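Local coordinates for (S)-ureidoglycine aminohydrolase cupin domain-containing protein (Pseudomonas syringae pv. tomato, PDB 3MYX) that is of unknown function but, as a two-domain cupin of the (S)-ureidoglycine aminohydrolase family, may act as an enzyme of that kind, at residues V7-R12 with L207-G212; V18-T23 with R38-D43; P64-L69 with I95-Q100; G126-D131 with N158-T163. All blocks are in the same frame, centred on the assembly; numbering follows the deposited sequence. Where two conformers were deposited one is given.

Contact 1: residues V7-R12 with L207-G212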
# COMPACT_ATOMS: atom_id res chain seq x y z
N VAL A 7 -0.10 1.60 -13.55
CA VAL A 7 0.27 0.58 -12.59
C VAL A 7 1.78 0.69 -12.39
O VAL A 7 2.55 0.67 -13.36
CB VAL A 7 -0.11 -0.83 -13.11
CG1 VAL A 7 0.37 -1.91 -12.16
CG2 VAL A 7 -1.63 -0.92 -13.36
N LEU A 8 2.18 0.83 -11.13
CA LEU A 8 3.57 1.08 -10.76
C LEU A 8 4.09 0.09 -9.75
O LEU A 8 3.58 0.02 -8.64
CB LEU A 8 3.70 2.50 -10.19
CG LEU A 8 3.27 3.62 -11.13
CD1 LEU A 8 3.14 4.94 -10.41
CD2 LEU A 8 4.24 3.71 -12.33
N LEU A 9 5.09 -0.68 -10.15
CA LEU A 9 5.78 -1.58 -9.22
C LEU A 9 6.64 -0.70 -8.30
O LEU A 9 7.50 0.05 -8.78
CB LEU A 9 6.61 -2.63 -9.97
CG LEU A 9 6.82 -4.02 -9.35
CD1 LEU A 9 7.30 -3.94 -7.92
CD2 LEU A 9 5.57 -4.90 -9.42
N LEU A 10 6.39 -0.75 -6.99
CA LEU A 10 7.12 0.08 -6.03
C LEU A 10 8.39 -0.61 -5.52
O LEU A 10 9.43 0.03 -5.39
CB LEU A 10 6.23 0.48 -4.85
CG LEU A 10 4.95 1.24 -5.19
CD1 LEU A 10 4.26 1.68 -3.90
CD2 LEU A 10 5.22 2.45 -6.10
N ALA A 11 8.29 -1.90 -5.20
CA ALA A 11 9.44 -2.64 -4.73
C ALA A 11 9.25 -4.12 -4.97
O ALA A 11 8.15 -4.65 -4.82
CB ALA A 11 9.69 -2.38 -3.24
N ARG A 12 10.34 -4.78 -5.35
CA ARG A 12 10.39 -6.23 -5.47
C ARG A 12 10.82 -6.84 -4.15
O ARG A 12 11.58 -6.23 -3.38
CB ARG A 12 11.41 -6.64 -6.52
CG ARG A 12 11.07 -6.26 -7.94
CD ARG A 12 9.94 -7.09 -8.45
NE ARG A 12 9.76 -6.93 -9.89
CZ ARG A 12 8.74 -7.44 -10.58
NH1 ARG A 12 7.79 -8.14 -9.98
NH2 ARG A 12 8.67 -7.22 -11.88
N LEU A 207 2.93 -6.86 -16.15
CA LEU A 207 3.66 -6.84 -14.90
C LEU A 207 3.29 -8.07 -14.09
O LEU A 207 2.12 -8.25 -13.75
CB LEU A 207 3.30 -5.59 -14.11
CG LEU A 207 4.03 -5.41 -12.79
CD1 LEU A 207 5.53 -5.13 -13.03
CD2 LEU A 207 3.36 -4.28 -12.01
N THR A 208 4.27 -8.91 -13.78
CA THR A 208 4.08 -10.01 -12.85
C THR A 208 4.42 -9.52 -11.46
O THR A 208 5.54 -9.07 -11.20
CB THR A 208 4.97 -11.20 -13.20
OG1 THR A 208 4.61 -11.66 -14.51
CG2 THR A 208 4.75 -12.32 -12.20
N VAL A 209 3.42 -9.55 -10.58
CA VAL A 209 3.58 -9.16 -9.19
C VAL A 209 3.73 -10.45 -8.41
O VAL A 209 2.82 -11.28 -8.36
CB VAL A 209 2.37 -8.33 -8.69
CG1 VAL A 209 2.66 -7.80 -7.27
CG2 VAL A 209 2.07 -7.19 -9.70
N ASN A 210 4.91 -10.63 -7.85
CA ASN A 210 5.26 -11.83 -7.12
C ASN A 210 5.09 -11.67 -5.63
O ASN A 210 4.90 -10.57 -5.11
CB ASN A 210 6.70 -12.23 -7.45
CG ASN A 210 6.88 -12.59 -8.90
OD1 ASN A 210 6.30 -13.56 -9.37
ND2 ASN A 210 7.70 -11.82 -9.62
N THR A 211 5.16 -12.79 -4.93
CA THR A 211 5.07 -12.78 -3.50
C THR A 211 6.15 -11.86 -2.92
O THR A 211 7.31 -11.94 -3.28
CB THR A 211 5.26 -14.20 -2.96
OG1 THR A 211 4.37 -15.10 -3.65
CG2 THR A 211 5.05 -14.22 -1.48
N GLY A 212 5.74 -10.96 -2.03
CA GLY A 212 6.67 -10.03 -1.40
C GLY A 212 6.90 -8.73 -2.16
O GLY A 212 7.64 -7.88 -1.69
O HOH W 1 7.18 -8.39 -14.24
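Sheet-on-sheet packing in the second cupin half of a two-domain protein is seen where Val7 and Leu9 meet Leu207. The N-terminal strand 7-11 lies at the edge of the sheet that contains strand 214-217. It faces strand 207-209 of the opposing sheet, with axes 9.1 Å apart and inclined at 44°. Leu207 sends its CG anti to the backbone N (chi1 -179°), which lays its two methyls over strand 7-11. Val7 CG1 rests on Leu207 CD2 at 3.8 Å, and in the conformers given Leu9 CD2 touches both Leu207 methyls and, more loosely, Val209 CG2. At the end of strand 7-11 Leu10 and Ala11 both face Thr214, a classic beta bulge. Beyond it Arg12, bent at chi2, folds its guanidinium back so that Leu9 CG lies 4.1 Å above the centre of one face. NH1 forms a salt bridge with Asp213 OD2, which also accepts from Asn210 N. Arg12 NH2 and Thr208 N both donate to one water, at 3.0 Å each. Arg12 NH1 meets Thr208 O end-on at 2.7 Å in the guanidinium plane, with an N-H...O angle of 169°.

Contact 2: residues V18-T23 with R38-D43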
# COMPACT_ATOMS: atom_id res chain seq x y z
N VAL A 18 13.29 -1.69 -10.22
CA VAL A 18 11.96 -1.59 -10.80
C VAL A 18 12.01 -0.51 -11.89
O VAL A 18 12.87 0.36 -11.86
CB VAL A 18 10.89 -1.29 -9.72
CG1 VAL A 18 10.86 -2.42 -8.69
CG2 VAL A 18 11.14 0.03 -9.01
N GLY A 19 11.11 -0.58 -12.87
CA GLY A 19 11.08 0.46 -13.93
C GLY A 19 10.69 1.86 -13.46
O GLY A 19 11.00 2.88 -14.08
N THR A 20 10.01 1.90 -12.33
CA THR A 20 9.34 3.07 -11.81
C THR A 20 10.24 4.26 -11.50
O THR A 20 11.31 4.13 -10.90
CB THR A 20 8.62 2.60 -10.55
OG1 THR A 20 7.78 1.49 -10.91
CG2 THR A 20 7.78 3.71 -9.93
N GLU A 21 9.80 5.43 -11.95
CA GLU A 21 10.48 6.68 -11.65
C GLU A 21 9.99 7.21 -10.31
O GLU A 21 8.78 7.26 -10.05
CB GLU A 21 10.21 7.71 -12.76
CG GLU A 21 10.62 7.24 -14.15
CD GLU A 21 12.12 7.16 -14.33
OE1 GLU A 21 12.85 7.63 -13.43
OE2 GLU A 21 12.58 6.65 -15.37
N PHE A 22 10.92 7.61 -9.46
CA PHE A 22 10.59 8.22 -8.17
C PHE A 22 11.09 9.67 -8.10
O PHE A 22 12.21 9.97 -8.56
CB PHE A 22 11.24 7.44 -7.03
CG PHE A 22 10.77 6.01 -6.91
CD1 PHE A 22 11.43 5.00 -7.60
CD2 PHE A 22 9.70 5.68 -6.09
CE1 PHE A 22 11.01 3.68 -7.48
CE2 PHE A 22 9.28 4.35 -5.97
CZ PHE A 22 9.95 3.36 -6.66
N THR A 23 10.28 10.53 -7.51
CA THR A 23 10.65 11.91 -7.23
C THR A 23 11.16 11.98 -5.80
O THR A 23 10.44 11.59 -4.87
CB THR A 23 9.43 12.84 -7.37
OG1 THR A 23 9.04 12.88 -8.75
CG2 THR A 23 9.75 14.27 -6.92
N ARG A 38 10.65 9.01 -1.57
CA ARG A 38 10.76 8.70 -2.99
C ARG A 38 9.36 8.42 -3.49
O ARG A 38 8.80 7.34 -3.25
CB ARG A 38 11.69 7.50 -3.22
CG ARG A 38 12.97 7.53 -2.42
CD ARG A 38 13.87 8.68 -2.81
NE ARG A 38 14.99 8.80 -1.87
CZ ARG A 38 16.09 8.04 -1.90
NH1 ARG A 38 16.24 7.12 -2.84
NH2 ARG A 38 17.04 8.22 -0.99
N THR A 39 8.77 9.41 -4.14
CA THR A 39 7.36 9.34 -4.51
C THR A 39 7.19 8.90 -5.95
O THR A 39 7.76 9.52 -6.86
CB THR A 39 6.70 10.70 -4.26
OG1 THR A 39 6.83 11.01 -2.87
CG2 THR A 39 5.25 10.69 -4.66
N ALA A 40 6.43 7.83 -6.16
CA ALA A 40 6.15 7.32 -7.49
C ALA A 40 4.88 7.91 -8.10
O ALA A 40 4.73 7.92 -9.32
CB ALA A 40 6.03 5.82 -7.44
N PHE A 41 3.97 8.37 -7.24
CA PHE A 41 2.68 8.85 -7.67
C PHE A 41 2.13 9.80 -6.63
O PHE A 41 2.17 9.52 -5.44
CB PHE A 41 1.72 7.67 -7.81
CG PHE A 41 0.31 8.07 -8.16
CD1 PHE A 41 -0.63 8.33 -7.16
CD2 PHE A 41 -0.06 8.21 -9.47
CE1 PHE A 41 -1.92 8.71 -7.49
CE2 PHE A 41 -1.35 8.60 -9.80
CZ PHE A 41 -2.27 8.83 -8.81
N VAL A 42 1.57 10.92 -7.09
CA VAL A 42 0.71 11.73 -6.26
C VAL A 42 -0.35 12.33 -7.16
O VAL A 42 -0.06 12.85 -8.24
CB VAL A 42 1.49 12.81 -5.44
CG1 VAL A 42 2.36 13.69 -6.34
CG2 VAL A 42 0.53 13.67 -4.61
N ASP A 43 -1.59 12.21 -6.72
CA ASP A 43 -2.65 12.81 -7.54
C ASP A 43 -3.08 14.12 -6.96
O ASP A 43 -2.66 14.55 -5.87
CB ASP A 43 -3.85 11.90 -7.82
CG ASP A 43 -4.74 11.70 -6.62
OD1 ASP A 43 -4.42 12.18 -5.52
OD2 ASP A 43 -5.81 11.08 -6.82
O HOH W 2 6.43 7.00 -11.27
O HOH W 3 7.55 10.44 -9.82
O HOH W 4 8.77 12.97 -3.15
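Thr23 and Thr39 form an antiparallel hydrogen-bonded pair, the innermost shell of this surface contact. Thr23 N donates to Thr39 O at 2.8 Å, and Thr39 N returns the bond to Thr23 O at the same length. Both bonds are almost straight. Weaker CA-H...O contacts flank the pair, from Phe22 CA to Thr39 O and from Arg38 CA to Thr23 O.

Next come the side chains. Phe22 turns its CG beside its own backbone N (chi1 -62°), which brings CD2 within 3.4 Å of Arg38 O and CE2 within 3.9 Å of Ala40 CB. Thr20 CG2 touches Ala40 CB at 3.7 Å and also lies over the rim of one face of the Phe22 ring. Arg38 lends the ring its aliphatic base, CB against Phe22 CB, while its guanidinium is carried off and NE bonds Ser35 O.

Water extends the pairing. One molecule donates a hydrogen bond to each of Glu21 O and Ala40 O, both at 2.7 Å; another accepts from Thr39 OG1 and donates to Thr23 O. Thr20 OG1 is held in turn by Leu9 O.

The short strand 23-24 thus borders strand 37-39, which pairs on its other edge with strand 47-54. A classic beta bulge, Ala40 and Phe41 facing Ala49, turns the corner into strand 41-42, while Phe22 and Arg38 lean on Ile51 and Ala40 reaches Leu10 of strand 7-11.

Contact 3: residues P64-L69 with I95-Q100. With EDO (1,2-ethanediol), chain D.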
# COMPACT_ATOMS: atom_id res chain seq x y z
N PRO A 64 1.20 14.28 9.64
CA PRO A 64 0.36 15.14 8.81
C PRO A 64 -0.57 14.39 7.86
O PRO A 64 -1.45 15.01 7.26
CB PRO A 64 1.38 15.93 8.00
CG PRO A 64 2.56 15.03 7.92
CD PRO A 64 2.62 14.38 9.25
N TYR A 65 -0.33 13.09 7.69
CA TYR A 65 -1.04 12.27 6.73
C TYR A 65 -1.62 11.06 7.44
O TYR A 65 -1.21 10.72 8.54
CB TYR A 65 -0.07 11.76 5.67
CG TYR A 65 0.89 12.78 5.07
CD1 TYR A 65 0.50 14.09 4.79
CD2 TYR A 65 2.18 12.41 4.71
CE1 TYR A 65 1.37 15.01 4.22
CE2 TYR A 65 3.04 13.32 4.13
CZ TYR A 65 2.63 14.60 3.87
OH TYR A 65 3.51 15.48 3.31
N THR A 66 -2.53 10.35 6.77
CA THR A 66 -2.76 8.94 7.09
C THR A 66 -1.79 8.17 6.21
O THR A 66 -1.80 8.34 5.02
CB THR A 66 -4.19 8.49 6.79
OG1 THR A 66 -5.09 9.35 7.50
CG2 THR A 66 -4.39 7.04 7.20
N GLU A 67 -0.95 7.34 6.80
CA GLU A 67 0.11 6.68 6.02
C GLU A 67 0.31 5.22 6.42
O GLU A 67 0.47 4.89 7.59
CB GLU A 67 1.43 7.46 6.12
CG GLU A 67 2.52 6.92 5.20
CD GLU A 67 3.70 7.87 4.99
OE1 GLU A 67 3.64 9.08 5.34
OE2 GLU A 67 4.69 7.39 4.39
N MSE A 68 0.29 4.36 5.41
CA MSE A 68 0.56 2.93 5.55
C MSE A 68 1.98 2.66 5.14
O MSE A 68 2.44 3.15 4.10
CB MSE A 68 -0.35 2.12 4.65
CG MSE A 68 -0.05 0.64 4.69
SE MSE A 68 -1.07 -0.20 3.34
CE MSE A 68 -0.91 -2.02 3.91
N LEU A 69 2.67 1.85 5.94
CA LEU A 69 4.05 1.41 5.69
C LEU A 69 4.07 -0.10 5.50
O LEU A 69 3.44 -0.81 6.26
CB LEU A 69 4.97 1.70 6.91
CG LEU A 69 5.24 3.14 7.38
CD1 LEU A 69 4.02 3.72 8.09
CD2 LEU A 69 6.48 3.18 8.25
N ILE A 95 -0.06 4.60 10.35
CA ILE A 95 -0.00 5.78 11.22
C ILE A 95 -1.22 6.64 10.88
O ILE A 95 -1.35 7.11 9.75
CB ILE A 95 1.28 6.60 10.98
CG1 ILE A 95 2.52 5.74 11.20
CG2 ILE A 95 1.29 7.82 11.88
CD1 ILE A 95 3.85 6.41 10.81
N GLY A 96 -2.15 6.80 11.82
CA GLY A 96 -3.29 7.62 11.56
C GLY A 96 -2.91 9.08 11.50
O GLY A 96 -1.89 9.53 12.09
N ARG A 97 -3.72 9.88 10.82
CA ARG A 97 -3.51 11.32 10.80
C ARG A 97 -3.56 11.88 12.24
O ARG A 97 -4.45 11.52 13.01
CB ARG A 97 -4.56 11.99 9.89
CG ARG A 97 -4.14 13.32 9.32
CD ARG A 97 -5.21 13.88 8.37
NE ARG A 97 -4.76 15.06 7.62
CZ ARG A 97 -4.27 15.07 6.37
NH1 ARG A 97 -4.17 13.94 5.63
NH2 ARG A 97 -3.88 16.24 5.83
N GLY A 98 -2.61 12.75 12.57
CA GLY A 98 -2.56 13.42 13.86
C GLY A 98 -1.77 12.70 14.93
O GLY A 98 -1.61 13.22 16.03
N THR A 99 -1.27 11.50 14.62
CA THR A 99 -0.56 10.70 15.61
C THR A 99 0.76 11.36 16.03
O THR A 99 1.54 11.79 15.19
CB THR A 99 -0.24 9.29 15.04
OG1 THR A 99 -1.42 8.70 14.50
CG2 THR A 99 0.29 8.37 16.12
N GLN A 100 0.99 11.43 17.35
CA GLN A 100 2.31 11.78 17.86
C GLN A 100 3.15 10.52 17.75
O GLN A 100 2.84 9.51 18.38
CB GLN A 100 2.24 12.26 19.29
CG GLN A 100 3.56 12.77 19.80
CD GLN A 100 3.54 12.97 21.30
OE1 GLN A 100 3.52 12.00 22.05
NE2 GLN A 100 3.58 14.22 21.72
C1 EDO D . 6.05 9.22 21.34
O1 EDO D . 4.82 9.76 21.83
C2 EDO D . 6.58 10.09 20.22
O2 EDO D . 6.86 11.42 20.71
O HOH W 5 -5.86 11.64 5.75
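Glu67 and Ile95 make the last rung of an antiparallel strand pair in the first cupin half, just before the chain turns back on itself at Gly96 to Thr99. Their backbones exchange two hydrogen bonds, Glu67 N to Ile95 O at 3.0 Å and Ile95 N to Glu67 O at 2.8 Å. CA-H...O contacts carry the approach on into the loops, the shorter from Arg97 CA to Tyr65 O.

Apolar packing is brief. Leu69 CD1 meets Ile95 CD1 at 3.8 Å, and Ile95 reaches on to Leu78 of strand 75-80. Glu67 points its CB to the same side of the sheet, but its extended chain carries the buried carboxylate away, to Tyr63 OH through OE1 and to a salt bridge with Arg37 through OE2.

The charged contact is of another sort. In the conformer given, Arg97 runs straight from CG to NE and spreads its guanidinium under a carbonyl: Pro64 O sits 2.9 Å above the centre of one face. The angles are too poor for hydrogen bonds, and any attraction is presumably electrostatic. NH2 bonds Thr117 O, while NH1 and Thr66 OG1, itself bonded to Asp162, share a water.

The turn is type II, and Gly98 takes its third position with a positive phi (90°), a conformation that suits glycine. Gly96 O accepts both Thr99 N and Thr99 OG1 from one face of its plane. The hydroxyl bond from Thr99 OG1 to Gly96 O measures 2.6 Å, and that same OG1 accepts a hydrogen bond from Gly126 N.

Contact 4: residues G126-D131 with N158-T163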
# COMPACT_ATOMS: atom_id res chain seq x y z
N GLY A 126 -3.32 7.27 16.01
CA GLY A 126 -2.77 6.08 16.62
C GLY A 126 -2.08 5.21 15.58
O GLY A 126 -2.23 5.40 14.37
N ILE A 127 -1.34 4.23 16.07
CA ILE A 127 -0.69 3.25 15.21
C ILE A 127 -1.48 1.94 15.23
O ILE A 127 -1.88 1.46 16.28
CB ILE A 127 0.76 2.94 15.64
CG1 ILE A 127 1.60 4.19 15.86
CG2 ILE A 127 1.42 2.03 14.61
CD1 ILE A 127 2.76 3.95 16.89
N THR A 128 -1.71 1.37 14.04
CA THR A 128 -2.41 0.09 13.91
C THR A 128 -1.49 -0.91 13.20
O THR A 128 -1.12 -0.70 12.06
CB THR A 128 -3.74 0.24 13.11
OG1 THR A 128 -4.58 1.21 13.74
CG2 THR A 128 -4.52 -1.08 13.04
N ALA A 129 -1.12 -1.98 13.90
CA ALA A 129 -0.37 -3.09 13.29
C ALA A 129 -1.32 -3.95 12.47
O ALA A 129 -2.50 -4.07 12.80
CB ALA A 129 0.28 -3.93 14.38
N LEU A 130 -0.80 -4.56 11.40
CA LEU A 130 -1.62 -5.34 10.45
C LEU A 130 -1.07 -6.76 10.35
O LEU A 130 -0.05 -6.97 9.70
CB LEU A 130 -1.63 -4.68 9.06
CG LEU A 130 -2.03 -3.21 8.99
CD1 LEU A 130 -1.73 -2.65 7.59
CD2 LEU A 130 -3.49 -2.97 9.36
N ASP A 131 -1.76 -7.72 10.94
CA ASP A 131 -1.26 -9.10 10.99
C ASP A 131 -1.39 -9.77 9.61
O ASP A 131 -2.50 -9.85 9.08
CB ASP A 131 -2.07 -9.88 12.05
CG ASP A 131 -1.54 -11.29 12.34
OD1 ASP A 131 -0.64 -11.78 11.64
OD2 ASP A 131 -2.06 -11.90 13.32
N ASN A 158 -10.98 -5.46 6.93
CA ASN A 158 -10.62 -4.05 7.03
C ASN A 158 -10.12 -3.74 8.43
O ASN A 158 -10.89 -3.36 9.30
CB ASN A 158 -11.81 -3.16 6.69
CG ASN A 158 -12.29 -3.35 5.27
OD1 ASN A 158 -11.52 -3.18 4.33
ND2 ASN A 158 -13.56 -3.71 5.12
N LEU A 159 -8.84 -3.95 8.65
CA LEU A 159 -8.21 -3.76 9.95
C LEU A 159 -8.13 -2.29 10.35
O LEU A 159 -8.03 -1.97 11.53
CB LEU A 159 -6.81 -4.36 9.95
CG LEU A 159 -6.80 -5.88 9.81
CD1 LEU A 159 -5.41 -6.40 9.42
CD2 LEU A 159 -7.29 -6.54 11.10
N PHE A 160 -8.14 -1.41 9.36
CA PHE A 160 -8.14 0.04 9.61
C PHE A 160 -9.11 0.69 8.62
O PHE A 160 -9.01 0.50 7.42
CB PHE A 160 -6.74 0.61 9.46
CG PHE A 160 -6.69 2.10 9.53
CD1 PHE A 160 -6.65 2.74 10.74
CD2 PHE A 160 -6.67 2.84 8.36
CE1 PHE A 160 -6.60 4.15 10.77
CE2 PHE A 160 -6.64 4.20 8.39
CZ PHE A 160 -6.60 4.85 9.59
N GLU A 161 -10.08 1.40 9.16
CA GLU A 161 -11.01 2.18 8.37
C GLU A 161 -10.88 3.64 8.78
O GLU A 161 -11.30 4.03 9.87
CB GLU A 161 -12.43 1.68 8.57
CG GLU A 161 -12.62 0.25 8.09
CD GLU A 161 -14.04 -0.27 8.33
OE1 GLU A 161 -14.68 0.11 9.33
OE2 GLU A 161 -14.50 -1.08 7.52
N ASP A 162 -10.29 4.46 7.92
CA ASP A 162 -10.02 5.83 8.28
C ASP A 162 -11.30 6.66 8.35
O ASP A 162 -12.27 6.40 7.63
CB ASP A 162 -9.08 6.46 7.26
CG ASP A 162 -8.26 7.60 7.82
OD1 ASP A 162 -8.35 7.91 9.03
OD2 ASP A 162 -7.47 8.17 7.03
N THR A 163 -11.26 7.69 9.20
CA THR A 163 -12.23 8.76 9.11
C THR A 163 -11.61 10.05 8.57
O THR A 163 -12.35 10.95 8.22
CB THR A 163 -12.90 9.04 10.48
OG1 THR A 163 -11.89 9.32 11.46
CG2 THR A 163 -13.71 7.85 10.91
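Thr128 OG1 meets the ring of Phe160 two residues before Asp162, whose OD2 is gripped by the hydroxyl of Ser165 as well as by Thr66. Its other oxygen, OD1, accepts from Ala164 N, just past the end of strand 154-161. Between 126-131 and 158-163 themselves the meeting is by van der Waals contact.

Leu130 and Leu159 carry most of it. Leu130 directs CD2 at Leu159 CB, 3.6 Å away, and the same methyl lies 3.9 Å from Leu159 CD1. Leu159 swings its CG beside its backbone N (chi1 -67°), which stretches CD1 alongside the backbone of Leu130 as far as Asp131 N. Leu130 also packs on Val94 and on Ile169, one from each cupin half.

Farther along, Thr128 presents both branches. Its CG2 approaches Leu159 O at 3.9 Å, while OG1 comes obliquely to the Phe160 ring, 4.0 Å from CD1. With CG anti to its backbone N (chi1 173°), Phe160 points its CB at strand 127-130 while its ring runs across, CD1 nearest Thr128 OG1 and the ring packing on Val94. Leu159 and Phe160 both face Ile169, a classic beta bulge that helps bring two successive side chains to bear on the neighbouring segment.

The strand residues make their backbone pairings within their own sheets, Thr128 with Val94 and Leu130 with Ser92, Phe160 with Ile169. The chemistry therefore implies that the two cupin halves are joined here by mainly apolar packing of side chains, with the directional polar bonds kept to the margin.

In the fold
Each half of the chain folds into a pair of facing sheets. Contact 1, which joins the two sheets of the second half, is the long-range closure: its segments lie 195 residues apart, and the others fall between them in the order 2, 3, 4. Contacts 2 and 3 share a sheet of the first half, with centres about 20 Å apart; contact 4 packs that sheet against one of the second half. The contacts form two touching couples, 1 with 2 (centres about 13 Å apart) and 3 with 4 (about 10 Å). The N-terminal strand 7-11, belonging to the second half's sheet yet touching contact 2, and contact 4 probably link the halves at two well-separated places.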